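Local atomic coordinates of Exo-arabinanase (Penicillium chrysogenum, PDB entry 3A72), a protein that hydrolyses alpha-1,5-linked L-arabinan in an exo fashion, probably releasing arabinobiose. Residues 6-12 with 343-348; 310-316 with 331-337; 173-178 with 201-207. All coordinates share one frame; numbering follows the deposited sequence.

Contact 1 of 3, residues 6-12 with 343-348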
loop_
_atom_site.group_PDB
_atom_site.type_symbol
_atom_site.label_atom_id
_atom_site.label_comp_id
_atom_site.label_asym_id
_atom_site.label_seq_id
_atom_site.Cartn_x
_atom_site.Cartn_y
_atom_site.Cartn_z
ATOM N N LEU A 6 12.236 4.684 -17.572
ATOM C CA LEU A 6 13.344 4.827 -16.666
ATOM C C LEU A 6 13.568 3.485 -15.969
ATOM O O LEU A 6 12.590 2.806 -15.666
ATOM C CB LEU A 6 13.054 5.890 -15.573
ATOM C CG LEU A 6 12.871 7.309 -16.049
ATOM C CD1 LEU A 6 12.354 8.179 -14.881
ATOM C CD2 LEU A 6 14.160 7.893 -16.606
ATOM N N THR A 7 14.807 3.148 -15.668
ATOM C CA THR A 7 15.073 1.890 -15.021
ATOM C C THR A 7 15.948 2.090 -13.816
ATOM O O THR A 7 17.067 2.621 -13.903
ATOM C CB THR A 7 15.739 0.890 -15.993
ATOM O OG1 THR A 7 14.751 0.617 -17.014
ATOM C CG2 THR A 7 16.164 -0.395 -15.303
ATOM N N ASN A 8 15.444 1.660 -12.651
ATOM C CA ASN A 8 16.229 1.533 -11.443
ATOM C C ASN A 8 16.851 2.835 -10.975
ATOM O O ASN A 8 18.015 2.854 -10.537
ATOM C CB ASN A 8 17.315 0.447 -11.602
ATOM C CG ASN A 8 17.874 0.021 -10.281
ATOM O OD1 ASN A 8 17.193 0.052 -9.253
ATOM N ND2 ASN A 8 19.144 -0.393 -10.335
ATOM N N VAL A 9 16.077 3.918 -11.033
ATOM C CA VAL A 9 16.524 5.223 -10.539
ATOM C C VAL A 9 16.562 5.187 -9.030
ATOM O O VAL A 9 15.596 4.774 -8.398
ATOM C CB VAL A 9 15.634 6.339 -11.026
ATOM C CG1 VAL A 9 16.033 7.663 -10.450
ATOM C CG2 VAL A 9 15.603 6.396 -12.551
ATOM N N THR A 10 17.654 5.649 -8.426
ATOM C CA THR A 10 17.731 5.728 -6.975
ATOM C C THR A 10 16.991 6.937 -6.422
ATOM O O THR A 10 17.283 8.082 -6.783
ATOM C CB THR A 10 19.160 5.881 -6.514
ATOM O OG1 THR A 10 19.927 4.896 -7.058
ATOM C CG2 THR A 10 19.277 5.732 -5.008
ATOM N N ILE A 11 16.035 6.692 -5.567
ATOM C CA ILE A 11 15.393 7.754 -4.825
ATOM C C ILE A 11 16.170 8.059 -3.553
ATOM O O ILE A 11 16.426 9.216 -3.221
ATOM C CB ILE A 11 13.917 7.388 -4.462
ATOM C CG1 ILE A 11 13.109 7.093 -5.734
ATOM C CG2 ILE A 11 13.315 8.494 -3.611
ATOM C CD1 ILE A 11 11.645 6.822 -5.508
ATOM N N PHE A 12 16.547 6.993 -2.821
ATOM C CA PHE A 12 17.283 7.129 -1.572
ATOM C C PHE A 12 18.121 5.892 -1.317
ATOM O O PHE A 12 17.589 4.755 -1.345
ATOM C CB PHE A 12 16.311 7.311 -0.398
ATOM C CG PHE A 12 16.938 7.384 0.972
ATOM C CD1 PHE A 12 17.822 8.370 1.302
ATOM C CD2 PHE A 12 16.620 6.447 1.930
ATOM C CE1 PHE A 12 18.354 8.480 2.561
ATOM C CE2 PHE A 12 17.141 6.530 3.201
ATOM C CZ PHE A 12 18.008 7.542 3.521
ATOM N N ARG A 343 17.597 -0.321 -0.784
ATOM C CA ARG A 343 17.530 1.064 -1.214
ATOM C C ARG A 343 16.156 1.309 -1.777
ATOM O O ARG A 343 15.424 0.361 -2.080
ATOM C CB ARG A 343 18.647 1.409 -2.236
ATOM C CG ARG A 343 18.626 0.477 -3.431
ATOM C CD ARG A 343 19.810 0.810 -4.346
ATOM N NE ARG A 343 19.586 1.666 -5.442
ATOM C CZ ARG A 343 18.916 1.324 -6.543
ATOM N NH1 ARG A 343 18.405 0.086 -6.527
ATOM N NH2 ARG A 343 18.670 1.960 -7.639
ATOM N N VAL A 344 15.817 2.580 -1.947
ATOM C CA VAL A 344 14.549 2.970 -2.537
ATOM C C VAL A 344 14.816 3.360 -3.973
ATOM O O VAL A 344 15.623 4.251 -4.236
ATOM C CB VAL A 344 13.892 4.130 -1.760
ATOM C CG1 VAL A 344 12.510 4.369 -2.341
ATOM C CG2 VAL A 344 13.838 3.828 -0.277
ATOM N N SER A 345 14.143 2.680 -4.909
ATOM C CA SER A 345 14.349 2.886 -6.339
ATOM C C SER A 345 13.005 2.903 -7.057
ATOM O O SER A 345 11.974 2.455 -6.553
ATOM C CB SER A 345 15.282 1.846 -6.915
ATOM O OG SER A 345 14.733 0.567 -6.901
ATOM N N VAL A 346 13.060 3.366 -8.312
ATOM C CA VAL A 346 11.882 3.420 -9.130
ATOM C C VAL A 346 12.239 3.222 -10.604
ATOM O O VAL A 346 13.269 3.691 -11.085
ATOM C CB VAL A 346 11.154 4.775 -8.916
ATOM C CG1 VAL A 346 12.000 5.955 -9.351
ATOM C CG2 VAL A 346 9.798 4.812 -9.587
ATOM N N SER A 347 11.334 2.497 -11.283
ATOM C CA SER A 347 11.349 2.395 -12.741
ATOM C C SER A 347 10.020 2.938 -13.274
ATOM O O SER A 347 9.020 2.929 -12.571
ATOM C CB SER A 347 11.560 0.965 -13.182
ATOM O OG SER A 347 12.785 0.424 -12.710
ATOM N N VAL A 348 10.058 3.383 -14.536
ATOM C CA VAL A 348 8.861 3.821 -15.241
ATOM C C VAL A 348 8.799 3.032 -16.522
ATOM O O VAL A 348 9.774 2.981 -17.278
ATOM C CB VAL A 348 8.884 5.341 -15.505
ATOM C CG1 VAL A 348 7.637 5.760 -16.285
ATOM C CG2 VAL A 348 8.945 6.112 -14.200
HETATM O O HOH W 1 22.054 3.449 -5.152
#

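Contact 2 of 3, residues 310-316 with 331-337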
loop_
_atom_site.group_PDB
_atom_site.type_symbol
_atom_site.label_atom_id
_atom_site.label_comp_id
_atom_site.label_asym_id
_atom_site.label_seq_id
_atom_site.Cartn_x
_atom_site.Cartn_y
_atom_site.Cartn_z
ATOM N N GLU A 310 12.270 -3.320 -12.829
ATOM C CA GLU A 310 12.477 -3.024 -11.424
ATOM C C GLU A 310 12.630 -4.314 -10.630
ATOM O O GLU A 310 11.905 -5.271 -10.868
ATOM C CB GLU A 310 11.308 -2.240 -10.894
ATOM C CG GLU A 310 11.412 -1.828 -9.449
ATOM C CD GLU A 310 12.469 -0.801 -9.165
ATOM O OE1 GLU A 310 13.004 -0.105 -10.018
ATOM O OE2 GLU A 310 12.737 -0.718 -7.906
ATOM N N GLU A 311 13.567 -4.317 -9.704
ATOM C CA GLU A 311 13.759 -5.488 -8.851
ATOM C C GLU A 311 12.512 -5.822 -8.072
ATOM O O GLU A 311 11.653 -4.977 -7.807
ATOM C CB GLU A 311 14.907 -5.203 -7.889
ATOM C CG GLU A 311 14.637 -4.108 -6.876
ATOM C CD GLU A 311 15.840 -3.795 -5.964
ATOM O OE1 GLU A 311 17.014 -4.019 -6.382
ATOM O OE2 GLU A 311 15.608 -3.301 -4.843
ATOM N N HIS A 312 12.421 -7.095 -7.677
ATOM C CA HIS A 312 11.391 -7.493 -6.746
ATOM C C HIS A 312 11.633 -6.848 -5.380
ATOM O O HIS A 312 12.757 -6.567 -5.000
ATOM C CB HIS A 312 11.301 -9.010 -6.597
ATOM C CG HIS A 312 12.213 -9.601 -5.631
ATOM N ND1 HIS A 312 13.509 -9.817 -5.820
ATOM C CD2 HIS A 312 11.940 -9.979 -4.340
ATOM C CE1 HIS A 312 14.060 -10.352 -4.724
ATOM N NE2 HIS A 312 13.108 -10.469 -3.819
ATOM N N GLY A 313 10.547 -6.636 -4.630
ATOM C CA GLY A 313 10.694 -6.171 -3.276
ATOM C C GLY A 313 9.382 -6.299 -2.532
ATOM O O GLY A 313 8.313 -6.453 -3.095
ATOM N N TYR A 314 9.510 -6.159 -1.190
ATOM C CA TYR A 314 8.375 -6.296 -0.303
ATOM C C TYR A 314 7.373 -5.152 -0.520
ATOM O O TYR A 314 7.746 -3.968 -0.538
ATOM C CB TYR A 314 8.859 -6.242 1.124
ATOM C CG TYR A 314 7.797 -6.452 2.202
ATOM C CD1 TYR A 314 7.063 -7.618 2.270
ATOM C CD2 TYR A 314 7.571 -5.476 3.126
ATOM C CE1 TYR A 314 6.102 -7.818 3.215
ATOM C CE2 TYR A 314 6.654 -5.669 4.148
ATOM C CZ TYR A 314 5.928 -6.847 4.197
ATOM O OH TYR A 314 5.048 -7.069 5.234
ATOM N N THR A 315 6.086 -5.536 -0.694
ATOM C CA THR A 315 5.003 -4.611 -1.011
ATOM C C THR A 315 5.394 -3.530 -2.033
ATOM O O THR A 315 5.064 -2.358 -1.930
ATOM C CB THR A 315 4.357 -4.056 0.288
ATOM O OG1 THR A 315 3.064 -3.483 -0.070
ATOM C CG2 THR A 315 5.131 -3.045 1.055
ATOM N N ARG A 316 6.097 -3.993 -3.075
ATOM C CA ARG A 316 6.486 -3.133 -4.181
ATOM C C ARG A 316 5.275 -2.384 -4.689
ATOM O O ARG A 316 4.219 -2.975 -4.916
ATOM C CB ARG A 316 7.161 -3.986 -5.263
ATOM C CG ARG A 316 7.788 -3.189 -6.382
ATOM C CD ARG A 316 8.560 -4.063 -7.349
ATOM N NE ARG A 316 7.635 -4.928 -8.076
ATOM C CZ ARG A 316 7.987 -5.699 -9.090
ATOM N NH1 ARG A 316 9.225 -5.679 -9.573
ATOM N NH2 ARG A 316 7.091 -6.502 -9.682
ATOM N N VAL A 331 6.972 1.734 -10.933
ATOM C CA VAL A 331 7.212 0.521 -10.179
ATOM C C VAL A 331 8.312 0.860 -9.160
ATOM O O VAL A 331 9.440 1.154 -9.551
ATOM C CB VAL A 331 7.616 -0.678 -11.069
ATOM C CG1 VAL A 331 7.644 -1.929 -10.228
ATOM C CG2 VAL A 331 6.719 -0.796 -12.267
ATOM N N ASN A 332 7.971 0.873 -7.875
ATOM C CA ASN A 332 8.803 1.495 -6.826
ATOM C C ASN A 332 9.075 0.495 -5.739
ATOM O O ASN A 332 8.115 0.030 -5.075
ATOM C CB ASN A 332 8.026 2.694 -6.313
ATOM C CG ASN A 332 8.504 3.420 -5.101
ATOM O OD1 ASN A 332 9.728 3.409 -4.679
ATOM N ND2 ASN A 332 7.655 4.056 -4.439
ATOM N N SER A 333 10.325 0.132 -5.527
ATOM C CA SER A 333 10.729 -0.766 -4.457
ATOM C C SER A 333 11.481 -0.009 -3.360
ATOM O O SER A 333 12.190 0.973 -3.626
ATOM C CB SER A 333 11.661 -1.885 -5.013
ATOM O OG SER A 333 11.987 -2.790 -3.960
ATOM N N ALA A 334 11.400 -0.534 -2.129
ATOM C CA ALA A 334 12.232 -0.082 -1.022
ATOM C C ALA A 334 13.026 -1.212 -0.422
ATOM O O ALA A 334 13.590 -1.063 0.681
ATOM C CB ALA A 334 11.429 0.666 0.049
ATOM N N GLY A 335 13.120 -2.357 -1.104
ATOM C CA GLY A 335 13.923 -3.462 -0.634
ATOM C C GLY A 335 13.140 -4.631 -0.168
ATOM O O GLY A 335 11.927 -4.732 -0.380
ATOM N N VAL A 336 13.838 -5.591 0.452
ATOM C CA VAL A 336 13.256 -6.861 0.910
ATOM C C VAL A 336 13.276 -6.895 2.425
ATOM O O VAL A 336 14.050 -6.195 3.103
ATOM C CB VAL A 336 14.009 -8.067 0.318
ATOM C CG1 VAL A 336 13.906 -8.045 -1.201
ATOM C CG2 VAL A 336 15.468 -8.107 0.764
ATOM N N LEU A 337 12.422 -7.736 3.022
ATOM C CA LEU A 337 12.422 -7.947 4.464
ATOM C C LEU A 337 13.821 -8.334 4.929
ATOM O O LEU A 337 14.478 -9.203 4.336
ATOM C CB LEU A 337 11.448 -9.099 4.806
ATOM C CG LEU A 337 9.941 -8.687 4.712
ATOM C CD1 LEU A 337 9.063 -9.936 4.721
ATOM C CD2 LEU A 337 9.514 -7.737 5.828
HETATM O O HOH W 2 13.748 -4.417 -3.578
HETATM O O HOH W 3 10.003 -2.971 0.737
HETATM O O HOH W 4 9.548 -2.845 -2.417
#

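Contact 3 of 3, residues 173-178 with 201-207. With AHR (alpha-L-arabinofuranose), chain B.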
loop_
_atom_site.group_PDB
_atom_site.type_symbol
_atom_site.label_atom_id
_atom_site.label_comp_id
_atom_site.label_asym_id
_atom_site.label_seq_id
_atom_site.Cartn_x
_atom_site.Cartn_y
_atom_site.Cartn_z
ATOM N N THR A 173 -10.507 -15.492 17.816
ATOM C CA THR A 173 -11.146 -16.196 16.803
ATOM C C THR A 173 -10.309 -16.345 15.520
ATOM O O THR A 173 -10.460 -17.340 14.808
ATOM C CB THR A 173 -12.428 -15.407 16.499
ATOM O OG1 THR A 173 -13.153 -15.243 17.745
ATOM C CG2 THR A 173 -13.231 -16.217 15.491
ATOM N N TYR A 174 -9.460 -15.400 15.226
ATOM C CA TYR A 174 -8.706 -15.346 13.973
ATOM C C TYR A 174 -7.254 -15.043 14.260
ATOM O O TYR A 174 -6.942 -14.244 15.121
ATOM C CB TYR A 174 -9.258 -14.228 13.078
ATOM C CG TYR A 174 -10.745 -14.330 12.831
ATOM C CD1 TYR A 174 -11.273 -15.263 11.999
ATOM C CD2 TYR A 174 -11.608 -13.434 13.480
ATOM C CE1 TYR A 174 -12.634 -15.393 11.745
ATOM C CE2 TYR A 174 -12.984 -13.540 13.245
ATOM C CZ TYR A 174 -13.472 -14.515 12.376
ATOM O OH TYR A 174 -14.845 -14.577 12.211
ATOM N N GLY A 175 -6.319 -15.619 13.491
ATOM C CA GLY A 175 -4.954 -15.183 13.538
ATOM C C GLY A 175 -4.827 -13.734 13.103
ATOM O O GLY A 175 -4.125 -12.922 13.725
ATOM N N GLN A 176 -5.454 -13.399 11.967
ATOM C CA GLN A 176 -5.523 -12.042 11.440
ATOM C C GLN A 176 -6.769 -11.944 10.574
ATOM O O GLN A 176 -7.155 -12.926 9.940
ATOM C CB GLN A 176 -4.258 -11.642 10.696
ATOM C CG GLN A 176 -4.190 -10.172 10.301
ATOM C CD GLN A 176 -2.858 -9.813 9.691
ATOM O OE1 GLN A 176 -2.682 -10.038 8.429
ATOM N NE2 GLN A 176 -1.974 -9.304 10.425
ATOM N N THR A 177 -7.335 -10.751 10.486
ATOM C CA THR A 177 -8.388 -10.401 9.539
ATOM C C THR A 177 -7.999 -9.165 8.791
ATOM O O THR A 177 -6.986 -8.509 9.096
ATOM C CB THR A 177 -9.744 -10.174 10.247
ATOM O OG1 THR A 177 -9.625 -8.972 10.988
ATOM C CG2 THR A 177 -10.101 -11.370 11.117
ATOM N N MET A 178 -8.822 -8.747 7.814
ATOM C CA MET A 178 -8.719 -7.394 7.288
ATOM C C MET A 178 -10.080 -6.712 7.470
ATOM O O MET A 178 -11.152 -7.358 7.366
ATOM C CB MET A 178 -8.304 -7.351 5.836
ATOM C CG MET A 178 -6.885 -7.910 5.652
ATOM S SD MET A 178 -6.387 -8.075 3.926
ATOM C CE MET A 178 -7.643 -9.209 3.382
ATOM N N TYR A 201 -8.283 -20.856 12.240
ATOM C CA TYR A 201 -7.569 -19.890 13.059
ATOM C C TYR A 201 -6.229 -19.449 12.482
ATOM O O TYR A 201 -5.860 -18.276 12.535
ATOM C CB TYR A 201 -7.404 -20.479 14.482
ATOM C CG TYR A 201 -6.605 -19.505 15.378
ATOM C CD1 TYR A 201 -7.256 -18.416 15.935
ATOM C CD2 TYR A 201 -5.232 -19.703 15.586
ATOM C CE1 TYR A 201 -6.521 -17.535 16.723
ATOM C CE2 TYR A 201 -4.522 -18.804 16.367
ATOM C CZ TYR A 201 -5.167 -17.738 16.935
ATOM O OH TYR A 201 -4.450 -16.843 17.715
ATOM N N THR A 202 -5.471 -20.396 11.948
ATOM C CA THR A 202 -4.159 -20.117 11.436
ATOM C C THR A 202 -4.160 -19.354 10.109
ATOM O O THR A 202 -3.064 -18.942 9.673
ATOM C CB THR A 202 -3.304 -21.391 11.302
ATOM O OG1 THR A 202 -4.027 -22.312 10.495
ATOM C CG2 THR A 202 -3.002 -22.020 12.671
ATOM N N ASP A 203 -5.307 -19.139 9.499
ATOM C CA ASP A 203 -5.353 -18.266 8.310
ATOM C C ASP A 203 -5.024 -16.822 8.724
ATOM O O ASP A 203 -5.515 -16.302 9.736
ATOM C CB ASP A 203 -6.696 -18.333 7.642
ATOM C CG ASP A 203 -6.979 -19.604 6.875
ATOM O OD1 ASP A 203 -6.138 -20.520 6.891
ATOM O OD2 ASP A 203 -8.076 -19.645 6.228
ATOM N N ARG A 204 -4.231 -16.181 7.878
ATOM C CA ARG A 204 -3.807 -14.791 8.075
ATOM C C ARG A 204 -3.903 -14.074 6.722
ATOM O O ARG A 204 -2.901 -13.776 6.056
ATOM C CB ARG A 204 -2.363 -14.692 8.660
ATOM C CG ARG A 204 -2.289 -15.276 10.060
ATOM C CD ARG A 204 -0.812 -15.330 10.578
ATOM N NE ARG A 204 -0.239 -14.012 10.594
ATOM C CZ ARG A 204 -0.416 -13.098 11.514
ATOM N NH1 ARG A 204 -1.017 -13.371 12.652
ATOM N NH2 ARG A 204 0.052 -11.898 11.286
ATOM N N PRO A 205 -5.127 -13.735 6.284
ATOM C CA PRO A 205 -5.261 -12.795 5.175
ATOM C C PRO A 205 -4.672 -11.460 5.616
ATOM O O PRO A 205 -4.825 -11.060 6.800
ATOM C CB PRO A 205 -6.769 -12.751 4.962
ATOM C CG PRO A 205 -7.339 -12.952 6.344
ATOM C CD PRO A 205 -6.446 -14.026 6.931
ATOM N N GLY A 206 -4.033 -10.735 4.710
ATOM C CA GLY A 206 -3.403 -9.466 5.049
ATOM C C GLY A 206 -3.133 -8.626 3.834
ATOM O O GLY A 206 -3.136 -9.056 2.683
ATOM N N MET A 207 -2.795 -7.353 4.108
ATOM C CA MET A 207 -2.196 -6.418 3.187
ATOM C C MET A 207 -3.150 -5.996 2.079
ATOM O O MET A 207 -2.915 -6.203 0.901
ATOM C CB MET A 207 -0.895 -6.964 2.596
ATOM C CG MET A 207 0.061 -7.460 3.692
ATOM S SD MET A 207 1.770 -7.737 3.153
ATOM C CE MET A 207 2.372 -6.041 3.142
HETATM O O5 AHR B . 4.833 -7.713 9.428
HETATM C C5 AHR B . 3.386 -7.496 9.469
HETATM C C4 AHR B . 2.722 -8.615 8.718
HETATM O O4 AHR B . 3.032 -8.463 7.326
HETATM C C3 AHR B . 1.201 -8.570 8.812
HETATM O O3 AHR B . 0.766 -9.320 9.960
HETATM C C2 AHR B . 0.774 -9.229 7.478
HETATM O O2 AHR B . -0.449 -8.708 6.960
HETATM C C1 AHR B . 1.960 -9.000 6.542
HETATM O O1 AHR B . 2.463 -10.271 6.040
HETATM O O HOH W 5 -8.043 -16.711 10.837
#

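Contact 1 of 3, residues 6-12 with 343-348
The amide oxygen OD1 of N8 is gripped end-on by two nitrogens of one guanidinium, R343 NH1 at 3.0 Å and R343 NH2 at 2.9 Å. The bond pair lies on the seam where a six-bladed beta-propeller closes: strand 6-10, from the N-terminus, adds an antiparallel edge to strand 344-350, near the C-terminus, a closure often likened to Velcro. Amide and guanidinium planes stand 82° apart, so that OD1 lies in the plane of the arginine head while NH2 comes down from above the plane of the amide. NH2 donates again to T10 OG1 at 3.2 Å, a bend in the arginine chain at chi3 (-96°) having turned the head across the strand.

Two bulges interrupt the pairing. N8 and V9 together face V346 in a G1 bulge, with N8 in the left-handed conformation (phi 60°). V9 N donates to V346 O at 2.8 Å, whereas N8 N donates to S347 OG at 2.9 Å, a hydroxyl that E310 also holds. Farther along, I11 and F12 form a classic bulge: both their amides reach V344 O from the same face of its plane, the nearer being I11 N at 2.8 Å. I11 then runs inward past W40 and W64, and its CG1 rests 4.0 Å from V346 CG1.

Contact 2 of 3, residues 310-316 with 331-337
L337 lies across one face of the Y314 ring, its methyl CD2 poised over the centre, 3.9 Å from the ring centroid and only 10° off the normal, a CH-pi contact. CG and CD1 of the same leucine reach across to the CD1 side of the ring, so the whole branched end bears on the aromatic surface.

At the other end of the contact a second flat group is covered in a comparable way. V331 CG1, anti to its own amide nitrogen (chi1 -172°), sits over the rim of the R316 guanidinium, 3.7 Å from R316 NE, while R316 NH1 is bound to E311 O and to the backbone of G290, and NE to S285. E310 and V331 run alongside each other with their ends reversed, E310 CB being 3.7 Å from V331 CG1. The E310 carboxylate passes S333, OE2 lying 3.3 Å from S333 CB, and is satisfied by the hydroxyls of S345 and S347.

Between these ends the backbones are joined by Y314 N, which donates to G335 O at 2.9 Å, and by a water that donates to both Y314 O and G335 O. S333 OG accepts from G335 N at 3.1 Å, an ST turn that bends the chain out of strand 328-333. Y314 and L337 both touch bound arabinose units, and the arrangement is that of a propeller's substrate pocket, built from loops at the end of a blade.

Contact 3 of 3, residues 173-178 with 201-207
The guanidinium of R204 lies with one face against Q176, whose CB stands 4.1 Å above its plane toward the rim, and the two side chains cross at about a right angle. The pair sits where two consecutive propeller blades meet: strand 177-183 belongs to one, and strand 204-212 opens the next. Q176, extended with CG anti to the backbone N (chi1 -171°), carries its amide to the arabinofuranose. R204, bent at chi3, brings NH2 to 3.0 Å from O3 of the same sugar, which lies at the edge of the guanidinium and in its plane. NH1 of the arginine is bound by N144, a second-shell partner that helps fix the rotation of the head.

Away from the sugar, Y201 meets G175 twice. The backbone nitrogen of G175 lies over one face of the tyrosine ring, 3.7 Å above it and toward the rim, and donates to Y201 O at 2.9 Å in the carbonyl plane.

Deeper in, M178 lies slantwise over P205, its CE 4.0 Å from P205 CB, while its sulfur rests against the backbone, SD approaching G206 C to 3.3 Å. The sugar lies against that strand too: G206, with no side chain, lets O2 come to 3.6 Å from its CA, and M207 presents an apolar surface, its SD 3.6 Å from C1.

With E151 and E223 also hydrogen-bonded to the arabinose, the sugar is met by two carboxylates and, at O3, by an arginine in the guanidinium plane, whose positive charge would probably strengthen its hold on O3 as an acceptor.

Strand 328-333 of contact 2 lies beside strand 344-350 of contact 1 in the sheet that contact 1 completes; the two centres are 10 Å apart, and backbone bonds of S347 with V331 and S345 with S333 join the two strands. Contact 3 comes before contact 2 along the chain, and both fall between the two halves of contact 1. It lies at a junction between two other blades, its centre 24 Å from that of contact 2 and 33 Å from that of contact 1. M207 CE nevertheless reaches Y314 OH at 3.5 Å. Contacts 2 and 3 thus contribute to one arabinan pocket from different blades, while contact 1 closes the ring that holds those blades together.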